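Local coordinates for chitin binding protein (Streptomyces lividans, PDB 5FTZ), which is a copper-dependent lytic polysaccharide monooxygenase of family AA10 that probably binds chitin and cleaves its chains oxidatively, at residues D60-P65 against N108-R113. Sequence-based numbering, arbitrary orientation.
Sequences DSPKQP and NHNLAR
Asp60 O takes a hydrogen bond from water 1 and lies against CA and the amide carbon of Asn110. Water 1 donates to Asp60 O at 2.7 Å and accepts from Leu111 N, so it bridges the two backbones; Asn110 CA adds a CH...O contact to Asp60 O at 3.3 Å, bent to 131° at the hydrogen. A second water donates both to Asp60 OD1 (3.0 Å) and to Leu111 O, while Asp60 OD2 is held by Ser50 OG. Asn110 CG stands beside its own backbone N (chi1 -67°), which sets the amide face under Asp60 O, 3.1 Å from Asn110 CG; ND2 comes to 3.5 Å from Asp60 CB and donates to Gly46 O, and OD1 lies 3.5 Å from Pro62 CD. The Pro62 ring carbons rest on backbone carbonyl oxygens, CB 3.5 Å from His109 O and CG 3.8 Å from Asn108 O. With an alanine at Asn110, Gly46 O would probably lose this donor and a gap would open under Asp60 O and beside Pro62 CD. Hydrogen bonding between the segments runs through the two waters, and the direct touches are van der Waals and CH...O, in a loop-to-loop junction on the beta-sandwich core of an AA10 monooxygenase.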
ATOM      1  N   ASP A  60     -14.938  27.525  -4.922  1.00 10.83           N
ATOM      2  CA  ASP A  60     -13.870  28.194  -5.691  1.00 12.30           C
ATOM      3  C   ASP A  60     -14.002  29.693  -5.859  1.00 10.83           C
ATOM      4  O   ASP A  60     -13.054  30.355  -6.308  1.00 11.94           O
ATOM      5  CB  ASP A  60     -13.842  27.639  -7.109  1.00 14.12           C
ATOM      6  CG  ASP A  60     -13.543  26.220  -7.197  1.00 18.18           C
ATOM      7  OD1 ASP A  60     -12.556  25.778  -6.576  1.00 19.89           O
ATOM      8  OD2 ASP A  60     -14.249  25.533  -7.997  1.00 21.35           O
ATOM      9  N   SER A  61     -15.187  30.224  -5.588  1.00  9.90           N
ATOM     10  CA  SER A  61     -15.427  31.644  -5.763  1.00 10.32           C
ATOM     11  C   SER A  61     -14.569  32.466  -4.804  1.00 10.80           C
ATOM     12  O   SER A  61     -14.309  31.996  -3.667  1.00 10.97           O
ATOM     13  CB  SER A  61     -16.878  31.916  -5.549  1.00 11.57           C
ATOM     14  OG  SER A  61     -17.121  33.308  -5.626  1.00 14.20           O
ATOM     15  N   PRO A  62     -14.140  33.674  -5.214  1.00  9.84           N
ATOM     16  CA  PRO A  62     -13.383  34.521  -4.303  1.00 10.27           C
ATOM     17  C   PRO A  62     -14.242  35.095  -3.168  1.00 10.39           C
ATOM     18  O   PRO A  62     -13.683  35.676  -2.241  1.00 10.00           O
ATOM     19  CB  PRO A  62     -12.912  35.630  -5.215  1.00 10.98           C
ATOM     20  CG  PRO A  62     -13.821  35.653  -6.365  1.00 11.21           C
ATOM     21  CD  PRO A  62     -14.248  34.247  -6.572  1.00 10.40           C
ATOM     22  N   LYS A  63     -15.573  34.990  -3.255  1.00 10.41           N
ATOM     23  CA  LYS A  63     -16.482  35.484  -2.230  1.00 10.47           C
ATOM     24  C   LYS A  63     -17.418  34.347  -1.857  1.00 10.38           C
ATOM     25  O   LYS A  63     -17.590  33.388  -2.621  1.00 10.03           O
ATOM     26  CB  LYS A  63     -17.315  36.626  -2.772  1.00 11.49           C
ATOM     27  CG  LYS A  63     -16.527  37.835  -3.301  1.00 14.03           C
ATOM     28  CD  LYS A  63     -15.896  38.541  -2.186  1.00 16.93           C
ATOM     29  CE  LYS A  63     -15.356  39.898  -2.622  1.00 22.42           C
ATOM     30  NZ  LYS A  63     -14.963  40.703  -1.443  1.00 28.09           N
ATOM     31  N   GLN A  64     -18.063  34.464  -0.694  1.00 10.81           N
ATOM     32  CA  GLN A  64     -19.137  33.545  -0.375  1.00 11.53           C
ATOM     33  C   GLN A  64     -20.318  33.772  -1.357  1.00 10.70           C
ATOM     34  O   GLN A  64     -20.349  34.725  -2.147  1.00 10.69           O
ATOM     35  CB  GLN A  64     -19.454  33.607   1.113  1.00 15.23           C
ATOM     36  CG  GLN A  64     -20.113  34.855   1.520  1.00 15.64           C
ATOM     37  CD  GLN A  64     -20.571  34.776   2.976  1.00 14.16           C
ATOM     38  OE1 GLN A  64     -21.668  34.261   3.231  1.00 15.26           O
ATOM     39  NE2 GLN A  64     -19.804  35.356   3.892  1.00 14.27           N
ATOM     40  N   PRO A  65     -21.260  32.822  -1.405  1.00 10.66           N
ATOM     41  CA  PRO A  65     -22.287  32.888  -2.435  1.00 11.03           C
ATOM     42  C   PRO A  65     -23.075  34.228  -2.485  1.00 10.40           C
ATOM     43  O   PRO A  65     -23.398  34.691  -3.579  1.00 12.26           O
ATOM     44  CB  PRO A  65     -23.189  31.711  -2.061  1.00 11.98           C
ATOM     45  CG  PRO A  65     -22.217  30.719  -1.495  1.00 10.96           C
ATOM     46  CD  PRO A  65     -21.259  31.529  -0.702  1.00 10.77           C
ATOM     47  N   ASN A 108      -9.408  38.374  -6.222  1.00 12.01           N
ATOM     48  CA  ASN A 108     -10.615  38.658  -6.978  1.00 13.35           C
ATOM     49  C   ASN A 108     -10.967  37.641  -8.032  1.00 13.96           C
ATOM     50  O   ASN A 108     -11.911  37.842  -8.779  1.00 16.48           O
ATOM     51  CB  ASN A 108     -10.434  40.029  -7.628  1.00 16.77           C
ATOM     52  CG  ASN A 108     -10.304  41.094  -6.594  1.00 20.55           C
ATOM     53  OD1 ASN A 108     -11.075  41.118  -5.671  1.00 24.72           O
ATOM     54  ND2 ASN A 108      -9.310  41.953  -6.718  1.00 26.73           N
ATOM     55  N   HIS A 109     -10.267  36.522  -8.105  1.00 12.78           N
ATOM     56  CA  HIS A 109     -10.629  35.464  -9.068  1.00 12.16           C
ATOM     57  C   HIS A 109     -10.633  34.141  -8.316  1.00 11.39           C
ATOM     58  O   HIS A 109     -10.305  34.135  -7.098  1.00 12.05           O
ATOM     59  CB  HIS A 109      -9.674  35.481 -10.256  1.00 13.37           C
ATOM     60  CG  HIS A 109      -8.335  34.869 -10.018  1.00 14.10           C
ATOM     61  ND1 HIS A 109      -7.552  34.388 -11.044  1.00 16.17           N
ATOM     62  CD2 HIS A 109      -7.639  34.620  -8.875  1.00 14.01           C
ATOM     63  CE1 HIS A 109      -6.454  33.842 -10.544  1.00 16.84           C
ATOM     64  NE2 HIS A 109      -6.465  34.008  -9.239  1.00 16.64           N
ATOM     65  N   ASN A 110     -10.902  33.041  -8.982  1.00  9.67           N
ATOM     66  CA  ASN A 110     -10.882  31.741  -8.301  1.00  9.70           C
ATOM     67  C   ASN A 110      -9.428  31.335  -8.036  1.00 10.40           C
ATOM     68  O   ASN A 110      -8.591  31.440  -8.918  1.00 12.13           O
ATOM     69  CB  ASN A 110     -11.499  30.675  -9.148  1.00 10.63           C
ATOM     70  CG  ASN A 110     -12.989  30.839  -9.368  1.00 11.66           C
ATOM     71  OD1 ASN A 110     -13.592  31.886  -9.133  1.00 12.36           O
ATOM     72  ND2 ASN A 110     -13.548  29.797  -9.896  1.00 12.42           N
ATOM     73  N   LEU A 111      -9.130  30.784  -6.863  1.00  9.83           N
ATOM     74  CA  LEU A 111      -7.768  30.423  -6.475  1.00 11.70           C
ATOM     75  C   LEU A 111      -7.086  29.586  -7.548  1.00 11.17           C
ATOM     76  O   LEU A 111      -7.641  28.595  -8.067  1.00 10.86           O
ATOM     77  CB  LEU A 111      -7.803  29.610  -5.174  1.00 12.38           C
ATOM     78  CG  LEU A 111      -6.450  29.426  -4.488  1.00 13.08           C
ATOM     79  CD1 LEU A 111      -6.009  30.703  -3.827  1.00 13.86           C
ATOM     80  CD2 LEU A 111      -6.566  28.278  -3.478  1.00 13.78           C
ATOM     81  N   ALA A 112      -5.821  29.916  -7.786  1.00 10.86           N
ATOM     82  CA  ALA A 112      -5.017  29.210  -8.765  1.00 11.07           C
ATOM     83  C   ALA A 112      -3.592  29.005  -8.268  1.00 11.26           C
ATOM     84  O   ALA A 112      -3.177  29.629  -7.252  1.00 11.15           O
ATOM     85  CB  ALA A 112      -4.959  30.052 -10.032  1.00 11.55           C
ATOM     86  N   ARG A 113      -2.842  28.117  -8.936  1.00 10.86           N
ATOM     87  CA  ARG A 113      -1.441  27.893  -8.559  1.00 11.45           C
ATOM     88  C   ARG A 113      -0.606  29.163  -8.477  1.00 10.62           C
ATOM     89  O   ARG A 113       0.251  29.283  -7.624  1.00 11.32           O
ATOM     90  CB  ARG A 113      -0.808  26.874  -9.485  1.00 12.62           C
ATOM     91  CG  ARG A 113      -1.349  25.455  -9.272  1.00 12.99           C
ATOM     92  CD  ARG A 113      -1.110  24.626 -10.540  1.00 13.87           C
ATOM     93  NE  ARG A 113      -1.589  23.263 -10.382  1.00 15.33           N
ATOM     94  CZ  ARG A 113      -2.863  22.863 -10.411  1.00 14.76           C
ATOM     95  NH1 ARG A 113      -3.866  23.709 -10.551  1.00 14.08           N
ATOM     96  NH2 ARG A 113      -3.125  21.587 -10.230  1.00 15.29           N
TER
HETATM   97  O   HOH W   1     -11.088  31.032  -4.600  1.00 13.57           O
HETATM   98  O   HOH W   2      -9.953  27.221  -7.013  1.00 16.35           O